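Local coordinates for protein putative ABC transporter subunit, substrate-binding component (Rhodopseudomonas palustris, PDB 4EVR) that probably serves as the periplasmic substrate-binding component of an ABC transporter and holds a bound benzoic acid between its two lobes, at residues A[155-160]-A[212-217]; A[194-199]-A[223-228]; A[208-213]-A[233-238]. One frame throughout, in Å; residues are numbered along the deposited sequence.

Contacts 1 and 3 are neighbours in one sheet and share strand 209-213: residues 155-160 flank it on one edge and 233-238 on the other, and both are buried. Contact 2 lies in the helical layer over that sheet, where helices 196-205 and 217-228, which precede and follow strand 209-213, meet nearer the surface. The chemistry changes accordingly. Contact 3 is held by regular backbone bonds, contact 1 by one backbone bond, a threonine hydroxyl and a T-shaped aromatic pair, with F213 and S215 touching the benzoic acid, and contact 2 by apolar contacts and bridging waters. F214 packs on F195, joining contacts 1 and 2, and Y226 OH hydrogen-bonds to I233 O, joining contacts 2 and 3.

Contact 1. Residues A[155-160]-A[212-217]; sequences VTVTWK and AFFSGG. With BEZ (benzoic acid), chain B.
F213 N donates to V157 O over 3.1 Å, with the N-H bent to 145° at the hydrogen, and the CA-H of A212 points at the same oxygen from 3.2 Å, as expected of parallel neighbours. The second hydrogen bond comes from a side chain: one residue further on, T158 OG1 donates to F213 O at 2.8 Å, tilted from the carbonyl plane. The hydroxyl lies anti to the backbone N of T158 (chi1 -169°), which carries it across to the neighbouring strand. T158 OG1 also lies 3.3 Å from F213 CD2, at the edge of that ring.

Aromatic packing forms the second group of contacts. F214 drives its edge into the face of the W159 indole in a T-shaped stack, the planes 85° apart, with F214 CD1 3.6 Å from W159 CD2. Because F214 CG stands anti to its own carbonyl carbon, the ring reaches back over the other segment, and the far corner of F214, CZ, touches V157 CG1 at 3.9 Å. The indole's rotation is fixed further by NE1, which hydrogen-bonds to D192 O, and F190 meets it edge-to-face. F195 and F222 add their rings around F214.

Toward the ligand, F213 CZ comes within 3.7 Å of BEZ C4, the ligand meeting the phenyl at its edge, and S215 OG lies 3.8 Å from the same carbon. S92, Y161 and G115 supply hydrogen bonds to the benzoic acid. Neighbouring parallel strands whose C-terminal ends and following loops border the ligand are typical of the Rossmann-like lobes of periplasmic binding proteins, whose substrate lies in the cleft between the two lobes.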
loop_
_atom_site.group_PDB
_atom_site.type_symbol
_atom_site.label_atom_id
_atom_site.label_comp_id
_atom_site.label_asym_id
_atom_site.label_seq_id
_atom_site.Cartn_x
_atom_site.Cartn_y
_atom_site.Cartn_z
ATOM N N VAL A 155 14.559 9.285 15.404
ATOM C CA VAL A 155 14.890 7.884 15.530
ATOM C C VAL A 155 13.909 7.181 14.620
ATOM O O VAL A 155 12.738 7.520 14.685
ATOM C CB VAL A 155 14.795 7.364 17.000
ATOM C CG1 VAL A 155 14.699 5.843 17.063
ATOM C CG2 VAL A 155 15.965 7.864 17.815
ATOM N N THR A 156 14.356 6.254 13.753
ATOM C CA THR A 156 13.419 5.453 12.922
ATOM C C THR A 156 13.257 4.064 13.549
ATOM O O THR A 156 14.160 3.567 14.266
ATOM C CB THR A 156 13.857 5.367 11.463
ATOM O OG1 THR A 156 14.955 4.466 11.339
ATOM C CG2 THR A 156 14.229 6.746 10.892
ATOM N N VAL A 157 12.088 3.469 13.379
ATOM C CA VAL A 157 11.825 2.133 13.902
ATOM C C VAL A 157 11.008 1.382 12.839
ATOM O O VAL A 157 9.959 1.862 12.438
ATOM C CB VAL A 157 11.104 2.053 15.261
ATOM C CG1 VAL A 157 11.155 0.592 15.809
ATOM C CG2 VAL A 157 11.709 2.986 16.246
ATOM N N THR A 158 11.437 0.202 12.424
ATOM C CA THR A 158 10.650 -0.574 11.455
ATOM C C THR A 158 11.103 -2.025 11.455
ATOM O O THR A 158 11.990 -2.387 12.195
ATOM C CB THR A 158 10.778 0.045 10.031
ATOM O OG1 THR A 158 9.829 -0.535 9.150
ATOM C CG2 THR A 158 12.124 -0.094 9.456
ATOM N N TRP A 159 10.526 -2.818 10.568
ATOM C CA TRP A 159 10.923 -4.214 10.340
ATOM C C TRP A 159 12.087 -4.299 9.330
ATOM O O TRP A 159 12.207 -3.455 8.390
ATOM C CB TRP A 159 9.735 -5.015 9.808
ATOM C CG TRP A 159 8.746 -5.406 10.879
ATOM C CD1 TRP A 159 9.021 -6.044 12.046
ATOM C CD2 TRP A 159 7.316 -5.359 10.780
ATOM N NE1 TRP A 159 7.852 -6.438 12.658
ATOM C CE2 TRP A 159 6.793 -6.025 11.901
ATOM C CE3 TRP A 159 6.419 -4.838 9.824
ATOM C CZ2 TRP A 159 5.406 -6.126 12.136
ATOM C CZ3 TRP A 159 5.076 -5.001 10.009
ATOM C CH2 TRP A 159 4.570 -5.622 11.166
ATOM N N LYS A 160 12.948 -5.313 9.530
ATOM C CA LYS A 160 14.137 -5.579 8.675
ATOM C C LYS A 160 13.764 -6.303 7.389
ATOM O O LYS A 160 13.949 -7.527 7.242
ATOM C CB LYS A 160 15.178 -6.378 9.420
ATOM C CG LYS A 160 16.563 -6.241 8.813
ATOM C CD LYS A 160 17.624 -6.886 9.747
ATOM C CE LYS A 160 19.049 -6.659 9.305
ATOM N NZ LYS A 160 19.285 -7.147 7.926
ATOM N N ALA A 212 8.050 5.654 12.319
ATOM C CA ALA A 212 7.882 4.237 12.378
ATOM C C ALA A 212 7.127 3.734 11.167
ATOM O O ALA A 212 6.139 4.350 10.774
ATOM C CB ALA A 212 7.092 3.828 13.609
ATOM N N PHE A 213 7.586 2.640 10.584
ATOM C CA PHE A 213 6.787 1.902 9.639
ATOM C C PHE A 213 6.472 0.534 10.252
ATOM O O PHE A 213 7.362 -0.342 10.460
ATOM C CB PHE A 213 7.420 1.762 8.244
ATOM C CG PHE A 213 6.677 0.729 7.390
ATOM C CD1 PHE A 213 5.320 0.865 7.140
ATOM C CD2 PHE A 213 7.268 -0.512 7.075
ATOM C CE1 PHE A 213 4.613 -0.127 6.440
ATOM C CE2 PHE A 213 6.541 -1.510 6.451
ATOM C CZ PHE A 213 5.210 -1.353 6.199
ATOM N N PHE A 214 5.186 0.331 10.497
ATOM C CA PHE A 214 4.587 -0.969 10.831
ATOM C C PHE A 214 3.223 -0.939 10.139
ATOM O O PHE A 214 2.773 0.123 9.746
ATOM C CB PHE A 214 4.467 -1.261 12.335
ATOM C CG PHE A 214 5.810 -1.375 13.019
ATOM C CD1 PHE A 214 6.574 -2.516 12.894
ATOM C CD2 PHE A 214 6.312 -0.329 13.776
ATOM C CE1 PHE A 214 7.827 -2.599 13.499
ATOM C CE2 PHE A 214 7.554 -0.424 14.378
ATOM C CZ PHE A 214 8.304 -1.555 14.212
ATOM N N SER A 215 2.567 -2.076 10.027
ATOM C CA SER A 215 1.231 -2.109 9.478
ATOM C C SER A 215 0.524 -3.353 10.043
ATOM O O SER A 215 1.169 -4.241 10.526
ATOM C CB SER A 215 1.281 -2.145 7.960
ATOM O OG SER A 215 0.042 -1.739 7.423
ATOM N N GLY A 216 -0.766 -3.392 9.959
ATOM C CA GLY A 216 -1.532 -4.560 10.416
ATOM C C GLY A 216 -1.395 -4.793 11.891
ATOM O O GLY A 216 -1.494 -3.850 12.677
ATOM N N GLY A 217 -1.286 -6.051 12.281
ATOM C CA GLY A 217 -1.132 -6.388 13.692
ATOM C C GLY A 217 0.018 -5.718 14.370
ATOM O O GLY A 217 -0.083 -5.312 15.528
HETATM C C BEZ B . 5.196 -3.559 1.852
HETATM O O1 BEZ B . 5.436 -3.117 0.690
HETATM O O2 BEZ B . 5.778 -4.563 2.348
HETATM C C1 BEZ B . 4.091 -2.976 2.672
HETATM C C2 BEZ B . 3.440 -3.760 3.638
HETATM C C3 BEZ B . 2.404 -3.218 4.396
HETATM C C4 BEZ B . 2.094 -1.867 4.185
HETATM C C5 BEZ B . 2.756 -1.094 3.216
HETATM C C6 BEZ B . 3.739 -1.638 2.436
#

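Contact 2. Residues A[194-199]-A[223-228]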
loop_
_atom_site.group_PDB
_atom_site.type_symbol
_atom_site.label_atom_id
_atom_site.label_comp_id
_atom_site.label_asym_id
_atom_site.label_seq_id
_atom_site.Cartn_x
_atom_site.Cartn_y
_atom_site.Cartn_z
ATOM N N GLU A 194 7.998 -7.512 19.628
ATOM C CA GLU A 194 8.520 -7.285 20.974
ATOM C C GLU A 194 9.210 -5.928 20.899
ATOM O O GLU A 194 10.242 -5.830 20.242
ATOM C CB GLU A 194 9.456 -8.418 21.414
ATOM C CG GLU A 194 8.706 -9.678 21.789
ATOM C CD GLU A 194 7.723 -9.548 22.938
ATOM O OE1 GLU A 194 7.849 -8.596 23.746
ATOM O OE2 GLU A 194 6.823 -10.413 23.029
ATOM N N PHE A 195 8.576 -4.851 21.446
ATOM C CA PHE A 195 9.076 -3.485 21.250
ATOM C C PHE A 195 9.709 -2.853 22.470
ATOM O O PHE A 195 10.204 -1.723 22.386
ATOM C CB PHE A 195 7.912 -2.597 20.803
ATOM C CG PHE A 195 7.230 -3.005 19.505
ATOM C CD1 PHE A 195 7.950 -3.116 18.321
ATOM C CD2 PHE A 195 5.880 -3.298 19.474
ATOM C CE1 PHE A 195 7.314 -3.461 17.140
ATOM C CE2 PHE A 195 5.286 -3.743 18.302
ATOM C CZ PHE A 195 6.001 -3.786 17.146
ATOM N N GLN A 196 9.663 -3.523 23.645
ATOM C CA GLN A 196 10.138 -2.891 24.882
ATOM C C GLN A 196 11.579 -2.412 24.783
ATOM O O GLN A 196 11.877 -1.284 25.181
ATOM C CB GLN A 196 9.952 -3.821 26.074
ATOM C CG GLN A 196 8.475 -4.072 26.420
ATOM C CD GLN A 196 7.645 -2.805 26.516
ATOM O OE1 GLN A 196 6.608 -2.656 25.850
ATOM N NE2 GLN A 196 8.075 -1.858 27.348
ATOM N N SER A 197 12.434 -3.203 24.177
ATOM C CA SER A 197 13.815 -2.844 23.970
ATOM C C SER A 197 13.950 -1.616 23.060
ATOM O O SER A 197 14.764 -0.758 23.368
ATOM C CB SER A 197 14.586 -4.025 23.400
ATOM O OG SER A 197 15.957 -3.693 23.400
ATOM N N ALA A 198 13.192 -1.532 21.930
ATOM C CA ALA A 198 13.254 -0.339 21.044
ATOM C C ALA A 198 12.750 0.900 21.780
ATOM O O ALA A 198 13.324 1.964 21.636
ATOM C CB ALA A 198 12.421 -0.555 19.779
ATOM N N LEU A 199 11.667 0.773 22.562
ATOM C CA LEU A 199 11.106 1.931 23.289
ATOM C C LEU A 199 12.069 2.448 24.394
ATOM O O LEU A 199 12.145 3.665 24.631
ATOM C CB LEU A 199 9.759 1.568 23.906
ATOM C CG LEU A 199 8.659 1.204 22.902
ATOM C CD1 LEU A 199 7.468 0.533 23.584
ATOM C CD2 LEU A 199 8.204 2.398 22.067
ATOM N N ILE A 223 1.488 0.874 18.360
ATOM C CA ILE A 223 0.759 2.061 18.844
ATOM C C ILE A 223 0.440 1.908 20.386
ATOM O O ILE A 223 0.606 2.873 21.128
ATOM C CB ILE A 223 -0.503 2.308 18.006
ATOM C CG1 ILE A 223 -0.136 2.801 16.563
ATOM C CG2 ILE A 223 -1.455 3.239 18.732
ATOM C CD1 ILE A 223 -1.333 2.799 15.554
ATOM N N LYS A 224 -0.143 0.786 20.826
ATOM C CA LYS A 224 -0.521 0.629 22.242
ATOM C C LYS A 224 0.710 0.582 23.101
ATOM O O LYS A 224 0.758 1.191 24.150
ATOM C CB LYS A 224 -1.374 -0.639 22.454
ATOM C CG LYS A 224 -2.736 -0.520 21.752
ATOM C CD LYS A 224 -3.548 -1.773 21.904
ATOM C CE LYS A 224 -4.839 -1.673 21.160
ATOM N NZ LYS A 224 -5.652 -2.920 21.355
ATOM N N ASP A 225 1.734 -0.115 22.662
ATOM C CA ASP A 225 2.977 -0.205 23.460
ATOM C C ASP A 225 3.692 1.143 23.547
ATOM O O ASP A 225 4.138 1.584 24.649
ATOM C CB ASP A 225 3.929 -1.257 22.852
ATOM C CG ASP A 225 3.456 -2.663 23.063
ATOM O OD1 ASP A 225 2.411 -2.851 23.749
ATOM O OD2 ASP A 225 4.084 -3.588 22.498
ATOM N N TYR A 226 3.761 1.829 22.404
ATOM C CA TYR A 226 4.375 3.189 22.325
ATOM C C TYR A 226 3.642 4.173 23.269
ATOM O O TYR A 226 4.296 4.798 24.085
ATOM C CB TYR A 226 4.379 3.726 20.890
ATOM C CG TYR A 226 5.180 4.983 20.675
ATOM C CD1 TYR A 226 6.434 4.936 20.077
ATOM C CD2 TYR A 226 4.641 6.236 20.951
ATOM C CE1 TYR A 226 7.191 6.091 19.894
ATOM C CE2 TYR A 226 5.378 7.405 20.750
ATOM C CZ TYR A 226 6.631 7.332 20.160
ATOM O OH TYR A 226 7.368 8.461 19.902
ATOM N N ALA A 227 2.305 4.216 23.249
ATOM C CA ALA A 227 1.555 5.035 24.222
ATOM C C ALA A 227 1.772 4.602 25.634
ATOM O O ALA A 227 1.952 5.454 26.516
ATOM C CB ALA A 227 0.074 4.984 23.919
ATOM N N ALA A 228 1.831 3.293 25.898
ATOM C CA ALA A 228 2.016 2.841 27.310
ATOM C C ALA A 228 3.395 3.257 27.903
ATOM O O ALA A 228 3.546 3.392 29.132
ATOM C CB ALA A 228 1.845 1.323 27.402
HETATM O O HOH W 1 6.452 -4.502 23.348
HETATM O O HOH W 2 5.039 -0.258 26.392
#
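L199 and Y226 form the apolar centre of this helix-helix contact, which belongs to the layer of helices covering one face of the alpha/beta lobe. Helix 196-205 runs into strand 209-213, and helix 217-228 follows that strand, so the two pack side by side over the sheet. L199 CG stands anti to its carbonyl carbon (chi1 -63°), and the side chain spreads its two methyls over the opposite helix. L199 CD2 meets Y226 CD1 at 3.7 Å, coming obliquely to the phenol ring, while L199 CD1 rests against the backbone of D225, 3.7 Å from its O. The phenol itself runs on past L199 toward the sheet, where its OH hydrogen-bonds to I233 O.

F195 and D225 meet at about a right angle. The carboxylate oxygen D225 OD2 lies in the plane of the phenyl, 3.5 Å from F195 CD2, so that it faces the weakly positive C-H edge instead of the pi cloud; the ring and carboxylate planes stand 68° apart. F222 and F214 both meet the F195 ring edge-to-face, which helps to set its rotation. D225 is also tied to its own helix by a salt bridge from OD2 to K221 NZ, a neighbour that would probably stabilise its negative charge.

The outer side of the contact is polar and bridged by solvent, with Q196 OE1 turned toward the second helix. This amide oxygen accepts a hydrogen bond from each of two waters. One, 2.9 Å from Q196 OE1, donates its other proton to the backbone O of D225. The second accepts from F195 N and donates both to Q196 OE1 and to D225 OD2, the last bond being 2.7 Å long.

Contact 3. Residues A[208-213]-A[233-238]. With BEZ (benzoic acid), chain B.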
loop_
_atom_site.group_PDB
_atom_site.type_symbol
_atom_site.label_atom_id
_atom_site.label_comp_id
_atom_site.label_asym_id
_atom_site.label_seq_id
_atom_site.Cartn_x
_atom_site.Cartn_y
_atom_site.Cartn_z
ATOM N N ASP A 208 13.406 14.301 18.960
ATOM C CA ASP A 208 12.211 15.144 19.032
ATOM C C ASP A 208 11.040 14.480 18.269
ATOM O O ASP A 208 9.954 15.037 18.242
ATOM C CB ASP A 208 12.450 16.587 18.541
ATOM C CG ASP A 208 12.917 16.805 17.116
ATOM O OD1 ASP A 208 12.868 15.857 16.315
ATOM O OD2 ASP A 208 13.251 17.955 16.772
ATOM N N CYS A 209 11.297 13.342 17.595
ATOM C CA CYS A 209 10.271 12.582 16.873
ATOM C C CYS A 209 10.733 11.194 16.601
ATOM O O CYS A 209 11.921 10.939 16.571
ATOM C CB CYS A 209 9.884 13.268 15.555
ATOM S SG CYS A 209 11.271 13.455 14.399
ATOM N N VAL A 210 9.764 10.300 16.381
ATOM C CA VAL A 210 9.942 8.930 15.954
ATOM C C VAL A 210 9.174 8.734 14.635
ATOM O O VAL A 210 8.023 9.166 14.526
ATOM C CB VAL A 210 9.455 7.917 17.029
ATOM C CG1 VAL A 210 9.413 6.514 16.453
ATOM C CG2 VAL A 210 10.361 7.976 18.245
ATOM N N TYR A 211 9.837 8.133 13.652
ATOM C CA TYR A 211 9.277 7.732 12.356
ATOM C C TYR A 211 9.237 6.256 12.390
ATOM O O TYR A 211 10.297 5.655 12.508
ATOM C CB TYR A 211 10.165 8.233 11.242
ATOM C CG TYR A 211 9.781 7.777 9.874
ATOM C CD1 TYR A 211 8.836 8.468 9.132
ATOM C CD2 TYR A 211 10.373 6.662 9.303
ATOM C CE1 TYR A 211 8.501 8.069 7.835
ATOM C CE2 TYR A 211 10.035 6.238 8.015
ATOM C CZ TYR A 211 9.123 6.969 7.270
ATOM O OH TYR A 211 8.843 6.621 5.964
ATOM N N ALA A 212 8.050 5.654 12.319
ATOM C CA ALA A 212 7.882 4.237 12.378
ATOM C C ALA A 212 7.127 3.734 11.167
ATOM O O ALA A 212 6.139 4.350 10.774
ATOM C CB ALA A 212 7.092 3.828 13.609
ATOM N N PHE A 213 7.586 2.640 10.584
ATOM C CA PHE A 213 6.787 1.902 9.639
ATOM C C PHE A 213 6.472 0.534 10.252
ATOM O O PHE A 213 7.362 -0.342 10.460
ATOM C CB PHE A 213 7.420 1.762 8.244
ATOM C CG PHE A 213 6.677 0.729 7.390
ATOM C CD1 PHE A 213 5.320 0.865 7.140
ATOM C CD2 PHE A 213 7.268 -0.512 7.075
ATOM C CE1 PHE A 213 4.613 -0.127 6.440
ATOM C CE2 PHE A 213 6.541 -1.510 6.451
ATOM C CZ PHE A 213 5.210 -1.353 6.199
ATOM N N ILE A 233 7.194 11.944 23.286
ATOM C CA ILE A 233 7.845 12.152 21.987
ATOM C C ILE A 233 6.786 11.941 20.920
ATOM O O ILE A 233 6.192 10.860 20.907
ATOM C CB ILE A 233 9.071 11.190 21.783
ATOM C CG1 ILE A 233 10.251 11.470 22.772
ATOM C CG2 ILE A 233 9.562 11.315 20.348
ATOM C CD1 ILE A 233 11.304 10.345 23.019
ATOM N N PRO A 234 6.603 12.860 19.947
ATOM C CA PRO A 234 5.570 12.624 18.910
ATOM C C PRO A 234 5.921 11.502 17.926
ATOM O O PRO A 234 7.064 11.342 17.450
ATOM C CB PRO A 234 5.471 13.970 18.185
ATOM C CG PRO A 234 6.748 14.670 18.498
ATOM C CD PRO A 234 7.179 14.214 19.825
ATOM N N LEU A 235 4.909 10.702 17.614
ATOM C CA LEU A 235 5.029 9.578 16.700
ATOM C C LEU A 235 4.487 9.962 15.333
ATOM O O LEU A 235 3.363 10.500 15.225
ATOM C CB LEU A 235 4.266 8.369 17.249
ATOM C CG LEU A 235 4.259 7.107 16.420
ATOM C CD1 LEU A 235 5.694 6.601 16.153
ATOM C CD2 LEU A 235 3.478 6.059 17.129
ATOM N N TRP A 236 5.284 9.690 14.312
ATOM C CA TRP A 236 4.979 9.911 12.911
ATOM C C TRP A 236 5.193 8.657 12.098
ATOM O O TRP A 236 5.962 7.765 12.486
ATOM C CB TRP A 236 5.913 10.974 12.336
ATOM C CG TRP A 236 5.559 12.397 12.710
ATOM C CD1 TRP A 236 5.814 13.021 13.887
ATOM C CD2 TRP A 236 5.051 13.404 11.823
ATOM N NE1 TRP A 236 5.430 14.350 13.815
ATOM C CE2 TRP A 236 5.033 14.624 12.537
ATOM C CE3 TRP A 236 4.638 13.396 10.473
ATOM C CZ2 TRP A 236 4.595 15.808 11.964
ATOM C CZ3 TRP A 236 4.255 14.584 9.898
ATOM C CH2 TRP A 236 4.236 15.771 10.639
ATOM N N GLY A 237 4.683 8.672 10.865
ATOM C CA GLY A 237 4.999 7.604 9.939
ATOM C C GLY A 237 4.218 7.687 8.649
ATOM O O GLY A 237 3.382 8.582 8.507
ATOM N N PRO A 238 4.524 6.834 7.685
ATOM C CA PRO A 238 3.609 6.664 6.521
ATOM C C PRO A 238 2.292 6.203 7.102
ATOM O O PRO A 238 2.260 5.528 8.181
ATOM C CB PRO A 238 4.297 5.591 5.670
ATOM C CG PRO A 238 5.057 4.779 6.678
ATOM C CD PRO A 238 5.491 5.727 7.759
HETATM C C BEZ B . 5.196 -3.559 1.852
HETATM O O1 BEZ B . 5.436 -3.117 0.690
HETATM O O2 BEZ B . 5.778 -4.563 2.348
HETATM C C1 BEZ B . 4.091 -2.976 2.672
HETATM C C2 BEZ B . 3.440 -3.760 3.638
HETATM C C3 BEZ B . 2.404 -3.218 4.396
HETATM C C4 BEZ B . 2.094 -1.867 4.185
HETATM C C5 BEZ B . 2.756 -1.094 3.216
HETATM C C6 BEZ B . 3.739 -1.638 2.436
#
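W236 N donates to V210 O over 2.8 Å, the shortest of three backbone hydrogen bonds between these parallel strands. The ladder continues on either side: V210 N reaches P234 O at 3.1 Å, and A212 N reaches W236 O at 3.0 Å. V210 thus bonds through both its N and its O, as does W236. The CA-H of Y211 adds a weaker approach to W236 O. The strand directions differ by 34°, in keeping with a twisted parallel sheet.

V210 and L235 lie on one face. V210 CG1, anti to the backbone N (chi1 169°), meets L235 CD1 at 3.7 Å; that same leucine methyl touches the CB of A212, and the V210 and I233 side chains cross at about a right angle, touching through their CG2 methyls. Y211 and W236 occupy the other face, where Y211 CE1 lies 3.8 Å from P238 CD. P238 touches two aromatics: P238 CG also lies 3.9 Å from F213 CD1, behind the phenyl end that meets the benzoic acid. G237, without a side chain, passes close to A212 O, its CA-H pointing at that oxygen.

Strands 209-213 and 235-238 are joined through helix 217-228 in a beta-alpha-beta crossover, whose F222 and Y226 cover the V210 and L235 face. M146 of helix 135-148 touches W236 and Y211 on the other face, where helix 162-177 contributes F171, stacked on Y211. Strand 153-159 lies beyond 209-213, and strand 257-260 beyond 235-238.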